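Local coordinates for protein ribokinase RBSK (Mycobacterium tuberculosis, PDB 3GO7) that probably phosphorylates D-ribose at O-5 with ATP and magnesium, yielding ribose 5-phosphate for nucleotide synthesis and the pentose phosphate pathway, at residues N29-F34 with A112-D117; Q72-G77 with G98-V103; S184-L189 with A203-S208. All coordinates share one frame; numbering follows the deposited sequence.

Interaction 1 (N29-F34 with A112-D117); sequences NMDLTF and AIIVVD. With RIB (alpha-D-ribofuranose), chain C.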
ATOM      1  N   ASN A  29      -7.288  -1.869  11.268  1.00 29.12           N
ATOM      2  CA  ASN A  29      -6.329  -1.292  10.293  1.00 28.97           C
ATOM      3  C   ASN A  29      -7.077  -0.688   9.119  1.00 30.14           C
ATOM      4  O   ASN A  29      -8.197  -1.114   8.796  1.00 30.44           O
ATOM      5  CB  ASN A  29      -5.444  -2.373   9.685  1.00 28.70           C
ATOM      6  CG  ASN A  29      -4.624  -3.156  10.714  1.00 27.89           C
ATOM      7  OD1 ASN A  29      -4.072  -2.592  11.663  1.00 27.78           O
ATOM      8  ND2 ASN A  29      -4.505  -4.469  10.492  1.00 25.17           N
ATOM      9  N   MET A  30      -6.484   0.292   8.444  1.00 31.02           N
ATOM     10  CA  MET A  30      -7.046   0.656   7.157  1.00 31.24           C
ATOM     11  C   MET A  30      -6.356  -0.250   6.121  1.00 31.86           C
ATOM     12  O   MET A  30      -5.125  -0.388   6.118  1.00 32.40           O
ATOM     13  CB  MET A  30      -6.859   2.145   6.888  1.00 31.65           C
ATOM     14  CG  MET A  30      -7.488   2.641   5.599  1.00 30.90           C
ATOM     15  SD  MET A  30      -9.286   2.559   5.658  1.00 35.10           S
ATOM     16  CE  MET A  30      -9.643   4.026   6.657  1.00 31.04           C
ATOM     17  N   ASP A  31      -7.145  -0.910   5.289  1.00 31.37           N
ATOM     18  CA  ASP A  31      -6.607  -1.784   4.269  1.00 31.99           C
ATOM     19  C   ASP A  31      -6.426  -1.075   2.920  1.00 32.10           C
ATOM     20  O   ASP A  31      -7.348  -0.400   2.441  1.00 32.31           O
ATOM     21  CB  ASP A  31      -7.529  -2.994   4.069  1.00 31.44           C
ATOM     22  CG  ASP A  31      -7.496  -3.969   5.241  1.00 32.23           C
ATOM     23  OD1 ASP A  31      -6.614  -3.840   6.113  1.00 31.66           O
ATOM     24  OD2 ASP A  31      -8.364  -4.872   5.290  1.00 33.36           O
ATOM     25  N   LEU A  32      -5.244  -1.249   2.321  1.00 31.95           N
ATOM     26  CA  LEU A  32      -5.002  -0.928   0.925  1.00 31.63           C
ATOM     27  C   LEU A  32      -4.939  -2.251   0.162  1.00 32.57           C
ATOM     28  O   LEU A  32      -4.007  -3.063   0.362  1.00 33.51           O
ATOM     29  CB  LEU A  32      -3.697  -0.155   0.769  1.00 31.32           C
ATOM     30  CG  LEU A  32      -3.522   1.170   1.541  1.00 31.18           C
ATOM     31  CD1 LEU A  32      -2.191   1.835   1.200  1.00 30.39           C
ATOM     32  CD2 LEU A  32      -4.632   2.135   1.257  1.00 30.38           C
ATOM     33  N   THR A  33      -5.935  -2.500  -0.687  1.00 32.50           N
ATOM     34  CA  THR A  33      -5.988  -3.753  -1.438  1.00 32.36           C
ATOM     35  C   THR A  33      -5.613  -3.576  -2.910  1.00 33.56           C
ATOM     36  O   THR A  33      -6.246  -2.806  -3.650  1.00 33.71           O
ATOM     37  CB  THR A  33      -7.358  -4.424  -1.350  1.00 32.11           C
ATOM     38  OG1 THR A  33      -7.788  -4.492   0.021  1.00 31.01           O
ATOM     39  CG2 THR A  33      -7.308  -5.823  -1.975  1.00 30.15           C
ATOM     40  N   PHE A  34      -4.595  -4.315  -3.331  1.00 34.64           N
ATOM     41  CA  PHE A  34      -4.096  -4.231  -4.684  1.00 35.92           C
ATOM     42  C   PHE A  34      -4.472  -5.504  -5.418  1.00 37.57           C
ATOM     43  O   PHE A  34      -4.302  -6.625  -4.883  1.00 38.39           O
ATOM     44  CB  PHE A  34      -2.574  -4.085  -4.650  1.00 35.17           C
ATOM     45  CG  PHE A  34      -2.097  -2.797  -4.022  1.00 34.55           C
ATOM     46  CD1 PHE A  34      -1.621  -1.761  -4.812  1.00 32.12           C
ATOM     47  CD2 PHE A  34      -2.101  -2.627  -2.641  1.00 33.83           C
ATOM     48  CE1 PHE A  34      -1.173  -0.572  -4.252  1.00 31.04           C
ATOM     49  CE2 PHE A  34      -1.649  -1.445  -2.080  1.00 34.61           C
ATOM     50  CZ  PHE A  34      -1.187  -0.408  -2.905  1.00 33.05           C
ATOM     51  N   ALA A 112      -2.557  -1.892   6.516  1.00 29.00           N
ATOM     52  CA  ALA A 112      -2.298  -3.181   5.919  1.00 28.75           C
ATOM     53  C   ALA A 112      -2.287  -3.094   4.408  1.00 29.59           C
ATOM     54  O   ALA A 112      -3.086  -2.356   3.797  1.00 30.73           O
ATOM     55  CB  ALA A 112      -3.316  -4.213   6.357  1.00 27.77           C
ATOM     56  N   ILE A 113      -1.403  -3.885   3.807  1.00 28.75           N
ATOM     57  CA  ILE A 113      -1.366  -4.029   2.389  1.00 28.64           C
ATOM     58  C   ILE A 113      -1.806  -5.439   2.118  1.00 29.67           C
ATOM     59  O   ILE A 113      -1.163  -6.397   2.568  1.00 29.68           O
ATOM     60  CB  ILE A 113       0.082  -3.798   1.834  1.00 28.84           C
ATOM     61  CG1 ILE A 113       0.701  -2.510   2.412  1.00 26.85           C
ATOM     62  CG2 ILE A 113       0.092  -3.817   0.344  1.00 26.71           C
ATOM     63  CD1 ILE A 113      -0.126  -1.284   2.242  1.00 24.57           C
ATOM     64  N   ILE A 114      -2.928  -5.561   1.416  1.00 30.98           N
ATOM     65  CA  ILE A 114      -3.360  -6.828   0.879  1.00 32.54           C
ATOM     66  C   ILE A 114      -3.085  -6.857  -0.628  1.00 34.00           C
ATOM     67  O   ILE A 114      -3.387  -5.898  -1.364  1.00 34.43           O
ATOM     68  CB  ILE A 114      -4.856  -7.110   1.139  1.00 32.64           C
ATOM     69  CG1 ILE A 114      -5.191  -6.992   2.618  1.00 31.93           C
ATOM     70  CG2 ILE A 114      -5.174  -8.546   0.779  1.00 33.70           C
ATOM     71  CD1 ILE A 114      -5.491  -5.654   3.041  1.00 32.70           C
ATOM     72  N   VAL A 115      -2.505  -7.956  -1.084  1.00 34.93           N
ATOM     73  CA  VAL A 115      -2.263  -8.137  -2.492  1.00 36.45           C
ATOM     74  C   VAL A 115      -3.013  -9.401  -2.919  1.00 38.26           C
ATOM     75  O   VAL A 115      -2.846 -10.486  -2.323  1.00 38.29           O
ATOM     76  CB  VAL A 115      -0.752  -8.231  -2.790  1.00 36.34           C
ATOM     77  CG1 VAL A 115      -0.499  -8.314  -4.281  1.00 35.40           C
ATOM     78  CG2 VAL A 115      -0.025  -7.024  -2.189  1.00 35.80           C
ATOM     79  N   VAL A 116      -3.872  -9.247  -3.921  1.00 39.61           N
ATOM     80  CA  VAL A 116      -4.634 -10.366  -4.437  1.00 41.48           C
ATOM     81  C   VAL A 116      -4.264 -10.620  -5.908  1.00 43.06           C
ATOM     82  O   VAL A 116      -4.071  -9.685  -6.696  1.00 43.21           O
ATOM     83  CB  VAL A 116      -6.151 -10.139  -4.240  1.00 41.51           C
ATOM     84  CG1 VAL A 116      -6.913 -11.449  -4.468  1.00 42.89           C
ATOM     85  CG2 VAL A 116      -6.422  -9.650  -2.828  1.00 39.87           C
ATOM     86  N   ASP A 117      -4.116 -11.886  -6.267  1.00 45.36           N
ATOM     87  CA  ASP A 117      -3.637 -12.232  -7.602  1.00 47.75           C
ATOM     88  C   ASP A 117      -4.716 -12.977  -8.391  1.00 49.10           C
ATOM     89  O   ASP A 117      -5.872 -13.110  -7.935  1.00 50.07           O
ATOM     90  CB  ASP A 117      -2.345 -13.058  -7.513  1.00 47.26           C
ATOM     91  CG  ASP A 117      -2.599 -14.499  -7.105  1.00 49.06           C
ATOM     92  OD1 ASP A 117      -3.783 -14.933  -7.177  1.00 48.96           O
ATOM     93  OD2 ASP A 117      -1.622 -15.203  -6.723  1.00 48.56           O
TER
HETATM   94  O5  RIB C 305      -7.114 -11.015   7.614  1.00 32.86           O
HETATM   95  C5  RIB C 305      -7.011  -9.853   6.762  1.00 35.26           C
HETATM   96  C4  RIB C 305      -6.680  -8.640   7.656  1.00 34.32           C
HETATM   97  O4  RIB C 305      -5.350  -8.731   8.159  1.00 35.17           O
HETATM   98  C3  RIB C 305      -6.732  -7.292   6.965  1.00 33.05           C
HETATM   99  O3  RIB C 305      -7.996  -6.673   7.200  1.00 32.32           O
HETATM  100  C2  RIB C 305      -5.560  -6.495   7.551  1.00 33.13           C
HETATM  101  O2  RIB C 305      -5.911  -5.279   8.226  1.00 31.04           O
HETATM  102  C1  RIB C 305      -4.813  -7.447   8.460  1.00 32.13           C
HETATM  103  O1  RIB C 305      -5.031  -7.157   9.839  1.00 32.42           O
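Leu32 and Phe34 donate their amides to Ala112 O and Ile114 O, and Ala112, Ile114 and Val116 return bonds to Met30 O, Leu32 O and Phe34 O, the regular alternation of a parallel strand pair. The five bonds have lengths usual in a sheet; Leu32 N to Ala112 O, for instance, measures 2.8 Å and is almost straight at 178°. The pairing puts Asp31 beside Ala112 and Thr33 beside Ile114, and bound ribose lies against the Asp31 and Ala112 end of that shared face. The carboxylate of Asp31 grips the sugar with both oxygens: ribose O2 donates to Asp31 OD1 over 2.7 Å, and ribose O3 donates to Asp31 OD2 over 2.7 Å. Ribose O2 also accepts from Asn29 ND2 at 2.8 Å, so this hydroxyl gives one bond and takes another. Asn29 ND2 is further bonded to Glu152, which itself holds the sugar.

Carbon lines the carboxylate. Ala112 CB approaches Asp31 OD1 at 3.3 Å, and Ile114 turns CD1 against Asp31 CG at 3.4 Å; its CG1 lies opposite the carbonyl carbon (chi1 -54°), which carries that methyl across toward strand 29-34. Farther along, Thr33 CG2 meets Val116 CG2. On the face of Leu32, Phe34, Ile113 and Val115 the side chains meeting across the strands are apolar: Ile113 sends CG2 forward to Phe34 CE2, 3.8 Å away, while its CD1 meets Leu32 CD1 across the register.

Those residues meet the second subunit, where Phe34 packs on Ile113 of the partner and Leu32 on its own counterpart, so the sheet is both a lid over ribose and part of the dimer interface, as in other ribokinases. Within the chain, strand 50-56 flanks strand 29-35, strand 122-127 flanks strand 110-116, and helix 83-94 packs on Met30.

Interaction 2 (Q72-G77 with G98-V103); sequences QVQFSG and GLDRTV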
ATOM      1  N   GLN A  72     -23.850 -10.709  19.673  1.00 43.30           N
ATOM      2  CA  GLN A  72     -23.893  -9.389  20.227  1.00 44.61           C
ATOM      3  C   GLN A  72     -22.443  -9.067  20.594  1.00 43.27           C
ATOM      4  O   GLN A  72     -21.867  -9.701  21.467  1.00 42.48           O
ATOM      5  CB  GLN A  72     -24.822  -9.400  21.433  1.00 44.46           C
ATOM      6  CG  GLN A  72     -25.079  -8.054  22.099  1.00 48.24           C
ATOM      7  CD  GLN A  72     -25.865  -8.235  23.409  1.00 48.90           C
ATOM      8  OE1 GLN A  72     -26.736  -9.113  23.498  1.00 55.80           O
ATOM      9  NE2 GLN A  72     -25.546  -7.427  24.431  1.00 51.92           N
ATOM     10  N   VAL A  73     -21.851  -8.092  19.897  1.00 42.91           N
ATOM     11  CA  VAL A  73     -20.387  -7.966  19.824  1.00 41.96           C
ATOM     12  C   VAL A  73     -19.803  -6.649  20.336  1.00 41.66           C
ATOM     13  O   VAL A  73     -20.238  -5.587  19.956  1.00 41.83           O
ATOM     14  CB  VAL A  73     -19.920  -8.152  18.387  1.00 41.44           C
ATOM     15  CG1 VAL A  73     -18.416  -8.118  18.312  1.00 42.16           C
ATOM     16  CG2 VAL A  73     -20.438  -9.444  17.836  1.00 41.57           C
ATOM     17  N   GLN A  74     -18.807  -6.744  21.200  1.00 41.81           N
ATOM     18  CA  GLN A  74     -18.010  -5.603  21.621  1.00 41.93           C
ATOM     19  C   GLN A  74     -16.582  -5.785  21.101  1.00 41.57           C
ATOM     20  O   GLN A  74     -16.021  -6.893  21.141  1.00 41.58           O
ATOM     21  CB  GLN A  74     -17.966  -5.499  23.139  1.00 42.15           C
ATOM     22  CG  GLN A  74     -19.291  -5.150  23.810  1.00 45.23           C
ATOM     23  CD  GLN A  74     -19.671  -3.689  23.637  1.00 49.97           C
ATOM     24  OE1 GLN A  74     -18.804  -2.807  23.462  1.00 51.22           O
ATOM     25  NE2 GLN A  74     -20.976  -3.419  23.681  1.00 50.56           N
ATOM     26  N   PHE A  75     -16.008  -4.693  20.613  1.00 40.52           N
ATOM     27  CA  PHE A  75     -14.648  -4.669  20.140  1.00 39.65           C
ATOM     28  C   PHE A  75     -13.818  -3.836  21.086  1.00 39.33           C
ATOM     29  O   PHE A  75     -14.232  -2.764  21.536  1.00 38.45           O
ATOM     30  CB  PHE A  75     -14.581  -4.091  18.716  1.00 39.72           C
ATOM     31  CG  PHE A  75     -13.177  -3.920  18.196  1.00 40.19           C
ATOM     32  CD1 PHE A  75     -12.425  -5.026  17.784  1.00 40.36           C
ATOM     33  CD2 PHE A  75     -12.599  -2.664  18.128  1.00 39.31           C
ATOM     34  CE1 PHE A  75     -11.130  -4.867  17.326  1.00 40.04           C
ATOM     35  CE2 PHE A  75     -11.314  -2.501  17.666  1.00 39.50           C
ATOM     36  CZ  PHE A  75     -10.570  -3.602  17.265  1.00 39.59           C
ATOM     37  N   SER A  76     -12.631  -4.343  21.396  1.00 39.58           N
ATOM     38  CA  SER A  76     -11.703  -3.587  22.194  1.00 39.43           C
ATOM     39  C   SER A  76     -10.371  -3.545  21.459  1.00 38.99           C
ATOM     40  O   SER A  76      -9.651  -4.531  21.443  1.00 39.43           O
ATOM     41  CB  SER A  76     -11.575  -4.194  23.576  1.00 39.67           C
ATOM     42  OG  SER A  76     -10.540  -3.535  24.291  1.00 43.20           O
ATOM     43  N   GLY A  77     -10.087  -2.403  20.817  1.00 38.22           N
ATOM     44  CA  GLY A  77      -8.813  -2.155  20.167  1.00 37.11           C
ATOM     45  C   GLY A  77      -8.330  -0.721  20.306  1.00 36.36           C
ATOM     46  O   GLY A  77      -8.953   0.071  21.008  1.00 36.39           O
ATOM     47  N   GLY A  98     -19.923  -2.820  19.156  1.00 40.76           N
ATOM     48  CA  GLY A  98     -19.737  -1.864  20.242  1.00 42.20           C
ATOM     49  C   GLY A  98     -18.306  -1.411  20.501  1.00 43.67           C
ATOM     50  O   GLY A  98     -17.381  -2.204  20.403  1.00 43.39           O
ATOM     51  N   LEU A  99     -18.136  -0.143  20.889  1.00 44.89           N
ATOM     52  CA  LEU A  99     -16.814   0.496  20.937  1.00 46.22           C
ATOM     53  C   LEU A  99     -16.398   1.121  22.270  1.00 47.61           C
ATOM     54  O   LEU A  99     -15.314   1.699  22.376  1.00 47.61           O
ATOM     55  CB  LEU A  99     -16.682   1.531  19.803  1.00 45.84           C
ATOM     56  CG  LEU A  99     -16.830   1.003  18.369  1.00 45.02           C
ATOM     57  CD1 LEU A  99     -16.663   2.100  17.370  1.00 43.52           C
ATOM     58  CD2 LEU A  99     -15.818  -0.122  18.082  1.00 44.38           C
ATOM     59  N   ASP A 100     -17.242   0.961  23.287  1.00 49.64           N
ATOM     60  CA  ASP A 100     -17.014   1.508  24.642  1.00 51.49           C
ATOM     61  C   ASP A 100     -15.694   1.077  25.281  1.00 51.60           C
ATOM     62  O   ASP A 100     -15.161   1.785  26.143  1.00 51.84           O
ATOM     63  CB  ASP A 100     -18.177   1.128  25.582  1.00 52.43           C
ATOM     64  CG  ASP A 100     -19.568   1.292  24.910  1.00 56.96           C
ATOM     65  OD1 ASP A 100     -19.942   2.452  24.540  1.00 57.88           O
ATOM     66  OD2 ASP A 100     -20.261   0.245  24.725  1.00 60.05           O
ATOM     67  N   ARG A 101     -15.159  -0.070  24.881  1.00 51.47           N
ATOM     68  CA  ARG A 101     -13.921  -0.529  25.509  1.00 52.10           C
ATOM     69  C   ARG A 101     -12.681  -0.304  24.622  1.00 51.13           C
ATOM     70  O   ARG A 101     -11.628  -0.933  24.825  1.00 51.04           O
ATOM     71  CB  ARG A 101     -14.046  -1.999  25.913  1.00 52.98           C
ATOM     72  CG  ARG A 101     -15.435  -2.368  26.474  1.00 56.88           C
ATOM     73  CD  ARG A 101     -15.776  -3.856  26.173  1.00 62.73           C
ATOM     74  NE  ARG A 101     -16.622  -4.405  27.239  1.00 67.44           N
ATOM     75  CZ  ARG A 101     -16.975  -5.686  27.376  1.00 69.88           C
ATOM     76  NH1 ARG A 101     -16.567  -6.617  26.503  1.00 69.70           N
ATOM     77  NH2 ARG A 101     -17.741  -6.038  28.415  1.00 70.71           N
ATOM     78  N   THR A 102     -12.808   0.584  23.636  1.00 49.84           N
ATOM     79  CA  THR A 102     -11.689   0.855  22.737  1.00 48.64           C
ATOM     80  C   THR A 102     -10.860   2.028  23.251  1.00 47.91           C
ATOM     81  O   THR A 102     -11.323   2.790  24.089  1.00 48.42           O
ATOM     82  CB  THR A 102     -12.162   1.133  21.333  1.00 48.49           C
ATOM     83  OG1 THR A 102     -13.046   2.240  21.366  1.00 48.53           O
ATOM     84  CG2 THR A 102     -12.902  -0.077  20.767  1.00 48.09           C
ATOM     85  N   VAL A 103      -9.619   2.151  22.792  1.00 46.07           N
ATOM     86  CA  VAL A 103      -8.824   3.309  23.163  1.00 44.25           C
ATOM     87  C   VAL A 103      -8.254   4.028  21.938  1.00 42.99           C
ATOM     88  O   VAL A 103      -8.512   3.645  20.781  1.00 41.58           O
ATOM     89  CB  VAL A 103      -7.724   3.007  24.245  1.00 44.72           C
ATOM     90  CG1 VAL A 103      -8.351   2.687  25.596  1.00 44.49           C
ATOM     91  CG2 VAL A 103      -6.765   1.900  23.817  1.00 44.31           C
TER
HETATM   92  O   HOH W   1     -16.058  -2.390  23.481  1.00 51.08           O
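Val73 O accepts the amide of Gly98 at 2.9 Å in a nearly straight bond, the first of two that bridge the backbones around Gln74. Gln74 bends at its second torsion (chi2 -75°), which folds its amide back over Gly98, where no side chain stands in the way, and brings OE1 within 3.3 Å of Gly98 C. The aliphatic part of the same residue serves a different neighbour: Gln74 CG lies over one face of the Arg101 guanidinium, toward its rim, while Arg101 NH2 is bonded to Ala142 O.

Phe75 N completes the bridge, donating to Gly98 O in the plane of that carbonyl, 2.9 Å away. The Phe75 ring turns to the side of the strand away from the Gln74 side chain, where CD2 meets Thr102 CG2 at 3.7 Å and Leu99 CD2 somewhat farther off. On the Gln74 side a water joins the segments, hydrogen-bonded to Gln74 OE1 and Phe75 O and accepting from Arg101 N.

Ser76 directs OG opposite its backbone N (chi1 173°) and donates to Arg101 O at 2.9 Å, approaching from 41° above the carbonyl plane. At Gly77 the backbones meet again, Val103 N donating to Gly77 O at 2.8 Å.

Between these ends the second segment makes a type I turn from Leu99 to Thr102; Leu99 O receives both Thr102 N and Thr102 OG1, which holds the side-chain rotation. The turn leads into the last strand of a beta-alpha-beta crossover: strand 72-80, helix 83-94, then the parallel strand 103-105 at the border of the large sheet in this PfkB-family fold.

Interaction 3 (S184-L189 with A203-S208); sequences SSLQDL and ANDWPS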
ATOM      1  N   SER A 184       7.514 -16.162  25.042  1.00 58.17           N
ATOM      2  CA  SER A 184       7.150 -16.469  26.418  1.00 58.06           C
ATOM      3  C   SER A 184       5.701 -16.087  26.692  1.00 57.70           C
ATOM      4  O   SER A 184       4.963 -16.845  27.343  1.00 58.07           O
ATOM      5  CB  SER A 184       8.111 -15.819  27.419  1.00 57.84           C
ATOM      6  OG  SER A 184       8.287 -14.452  27.116  1.00 59.26           O
ATOM      7  N   SER A 185       5.289 -14.929  26.178  1.00 56.90           N
ATOM      8  CA  SER A 185       3.877 -14.543  26.206  1.00 56.14           C
ATOM      9  C   SER A 185       2.973 -15.508  25.435  1.00 55.26           C
ATOM     10  O   SER A 185       1.845 -15.793  25.858  1.00 54.48           O
ATOM     11  CB  SER A 185       3.707 -13.138  25.672  1.00 56.12           C
ATOM     12  OG  SER A 185       3.858 -12.209  26.728  1.00 58.36           O
ATOM     13  N   LEU A 186       3.476 -16.005  24.308  1.00 54.53           N
ATOM     14  CA  LEU A 186       2.752 -17.008  23.546  1.00 54.22           C
ATOM     15  C   LEU A 186       2.513 -18.240  24.380  1.00 54.19           C
ATOM     16  O   LEU A 186       1.391 -18.752  24.441  1.00 54.43           O
ATOM     17  CB  LEU A 186       3.488 -17.379  22.253  1.00 53.78           C
ATOM     18  CG  LEU A 186       3.199 -16.523  21.023  1.00 52.72           C
ATOM     19  CD1 LEU A 186       3.715 -17.234  19.795  1.00 52.37           C
ATOM     20  CD2 LEU A 186       1.719 -16.205  20.878  1.00 48.84           C
ATOM     21  N   GLN A 187       3.579 -18.700  25.031  1.00 54.43           N
ATOM     22  CA  GLN A 187       3.532 -19.901  25.866  1.00 54.33           C
ATOM     23  C   GLN A 187       2.470 -19.804  26.955  1.00 53.43           C
ATOM     24  O   GLN A 187       1.682 -20.723  27.129  1.00 53.53           O
ATOM     25  CB  GLN A 187       4.916 -20.194  26.460  1.00 54.60           C
ATOM     26  CG  GLN A 187       5.694 -21.271  25.680  1.00 56.66           C
ATOM     27  CD  GLN A 187       7.199 -21.028  25.683  1.00 58.89           C
ATOM     28  OE1 GLN A 187       7.698 -20.125  26.373  1.00 58.62           O
ATOM     29  NE2 GLN A 187       7.931 -21.829  24.902  1.00 59.37           N
ATOM     30  N   ASP A 188       2.446 -18.679  27.659  1.00 52.55           N
ATOM     31  CA  ASP A 188       1.496 -18.464  28.733  1.00 52.04           C
ATOM     32  C   ASP A 188       0.067 -18.497  28.212  1.00 51.54           C
ATOM     33  O   ASP A 188      -0.832 -19.029  28.884  1.00 51.35           O
ATOM     34  CB  ASP A 188       1.772 -17.131  29.436  1.00 52.39           C
ATOM     35  CG  ASP A 188       3.001 -17.174  30.356  1.00 54.20           C
ATOM     36  OD1 ASP A 188       3.546 -18.281  30.612  1.00 55.83           O
ATOM     37  OD2 ASP A 188       3.417 -16.089  30.836  1.00 55.46           O
ATOM     38  N   LEU A 189      -0.130 -17.934  27.014  1.00 50.60           N
ATOM     39  CA  LEU A 189      -1.444 -17.859  26.374  1.00 49.99           C
ATOM     40  C   LEU A 189      -1.883 -19.238  25.865  1.00 50.51           C
ATOM     41  O   LEU A 189      -3.047 -19.637  26.038  1.00 50.18           O
ATOM     42  CB  LEU A 189      -1.438 -16.819  25.240  1.00 49.91           C
ATOM     43  CG  LEU A 189      -2.690 -16.533  24.394  1.00 49.21           C
ATOM     44  CD1 LEU A 189      -3.862 -16.188  25.257  1.00 47.45           C
ATOM     45  CD2 LEU A 189      -2.448 -15.420  23.403  1.00 48.34           C
ATOM     46  N   ALA A 203      -0.553 -22.978  12.922  1.00 46.71           N
ATOM     47  CA  ALA A 203      -0.716 -24.046  13.908  1.00 47.21           C
ATOM     48  C   ALA A 203       0.669 -24.553  14.320  1.00 47.90           C
ATOM     49  O   ALA A 203       0.945 -24.748  15.501  1.00 48.14           O
ATOM     50  CB  ALA A 203      -1.570 -25.162  13.357  1.00 46.31           C
ATOM     51  N   ASN A 204       1.550 -24.697  13.334  1.00 48.83           N
ATOM     52  CA  ASN A 204       2.926 -25.101  13.552  1.00 49.25           C
ATOM     53  C   ASN A 204       3.709 -24.249  14.531  1.00 48.65           C
ATOM     54  O   ASN A 204       4.383 -24.799  15.402  1.00 49.58           O
ATOM     55  CB  ASN A 204       3.666 -25.146  12.235  1.00 50.21           C
ATOM     56  CG  ASN A 204       3.814 -26.541  11.710  1.00 53.47           C
ATOM     57  OD1 ASN A 204       4.913 -27.107  11.776  1.00 58.23           O
ATOM     58  ND2 ASN A 204       2.716 -27.129  11.193  1.00 54.23           N
ATOM     59  N   ASP A 205       3.618 -22.928  14.401  1.00 47.10           N
ATOM     60  CA  ASP A 205       4.361 -22.003  15.271  1.00 46.23           C
ATOM     61  C   ASP A 205       3.803 -21.914  16.702  1.00 45.65           C
ATOM     62  O   ASP A 205       4.458 -21.362  17.588  1.00 45.63           O
ATOM     63  CB  ASP A 205       4.430 -20.594  14.640  1.00 46.24           C
ATOM     64  CG  ASP A 205       5.255 -19.619  15.465  1.00 46.93           C
ATOM     65  OD1 ASP A 205       6.492 -19.712  15.452  1.00 50.12           O
ATOM     66  OD2 ASP A 205       4.682 -18.750  16.151  1.00 49.87           O
ATOM     67  N   TRP A 206       2.602 -22.443  16.922  1.00 44.90           N
ATOM     68  CA  TRP A 206       1.917 -22.313  18.207  1.00 44.91           C
ATOM     69  C   TRP A 206       2.604 -23.204  19.282  1.00 45.33           C
ATOM     70  O   TRP A 206       3.012 -24.324  18.971  1.00 45.81           O
ATOM     71  CB  TRP A 206       0.425 -22.653  18.017  1.00 44.43           C
ATOM     72  CG  TRP A 206      -0.441 -22.281  19.172  1.00 43.67           C
ATOM     73  CD1 TRP A 206      -1.116 -23.132  19.984  1.00 43.31           C
ATOM     74  CD2 TRP A 206      -0.716 -20.957  19.658  1.00 43.96           C
ATOM     75  NE1 TRP A 206      -1.788 -22.433  20.960  1.00 43.98           N
ATOM     76  CE2 TRP A 206      -1.563 -21.094  20.783  1.00 44.13           C
ATOM     77  CE3 TRP A 206      -0.322 -19.666  19.260  1.00 43.68           C
ATOM     78  CZ2 TRP A 206      -2.039 -19.986  21.510  1.00 43.79           C
ATOM     79  CZ3 TRP A 206      -0.787 -18.562  19.994  1.00 43.10           C
ATOM     80  CH2 TRP A 206      -1.632 -18.734  21.105  1.00 42.56           C
ATOM     81  N   PRO A 207       2.806 -22.688  20.515  1.00 45.46           N
ATOM     82  CA  PRO A 207       3.557 -23.436  21.543  1.00 45.67           C
ATOM     83  C   PRO A 207       3.014 -24.826  21.923  1.00 45.52           C
ATOM     84  O   PRO A 207       3.725 -25.818  21.760  1.00 45.20           O
ATOM     85  CB  PRO A 207       3.570 -22.477  22.747  1.00 45.70           C
ATOM     86  CG  PRO A 207       3.438 -21.136  22.137  1.00 45.31           C
ATOM     87  CD  PRO A 207       2.455 -21.345  21.007  1.00 45.92           C
ATOM     88  N   SER A 208       1.781 -24.902  22.416  1.00 45.42           N
ATOM     89  CA  SER A 208       1.201 -26.185  22.791  1.00 44.73           C
ATOM     90  C   SER A 208      -0.281 -26.229  22.459  1.00 44.86           C
ATOM     91  O   SER A 208      -0.917 -25.171  22.411  1.00 44.82           O
ATOM     92  CB  SER A 208       1.413 -26.412  24.273  1.00 44.87           C
ATOM     93  OG  SER A 208       0.828 -25.364  24.983  1.00 43.83           O
TER
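Leu186 and Trp206 make the closest apolar contact, with Leu186 CD2 3.6 Å from Trp206 CZ3. The leucine methyl comes in obliquely on the six-membered ring, whereas Leu189 sits at the indole edge, near the ring plane, its CG 4.1 Å from Trp206 CH2. One turn of helix thus offers two leucines to the far end of a single tryptophan. The indole reaches them because CG of Trp206 is turned opposite its backbone N (chi1 -168°), extending the ring from the chain toward helix 183-192.

Pro207 adds a second apolar patch nearer the surface. Its CG rests 3.8 Å from Leu186 CB and touches the helix backbone at Gln187 N, while its CB packs against Gln187 CG, also at 3.8 Å. Within its own segment, Pro207 CD lies over one face of the Trp206 ring, offset toward the rim, so proline and indole present a joined surface to the helix.

The arrangement belongs to the alpha/beta/alpha sandwich of the PfkB kinases. Helix 183-192 is the connection of a beta-alpha-beta unit, linking strand 171-175 to its parallel neighbour 195-199; the chain then runs through the short helix 200-205, and the segment that leaves it passes back against the connecting helix. Behind the contact, Leu151 touches both Leu186 and Trp206, Val155 and Ala162 of helix 155-167 cover Leu186 and Leu189, and Val196 of strand 195-199 packs on the indole.

Polar groups contribute at the margin, and no hydrogen bond joins the two segments. The carboxylate of Asp205 brings OD2 to 4.1 Å from Leu186 CD1, but its polar partners lie at the start of helix 183-192 and just ahead of it: OD1 forms a salt bridge with Arg183 and OD2 accepts from Gly180 N.

Interaction 2 is nested along the chain inside the loop that interaction 1 closes, and interaction 3 follows both. Interaction 1 belongs to the four-stranded lid sheet, interaction 2 to the border of the nine-stranded sheet, and interaction 3 to the helical layer beside strand 195-199 of that same large sheet. Their centres lie about 24 Å (1 and 2), 27 Å (1 and 3) and 26 Å (2 and 3) apart, and none touches another. Helix 83-94 is shared by the first two. Interaction 1 binds ribose on one face and meets the second subunit with the other; interaction 2 pairs backbones, its Phe75 about 4 Å (nearest atoms) from Gly59, predicted to bind substrate; interaction 3 is packing.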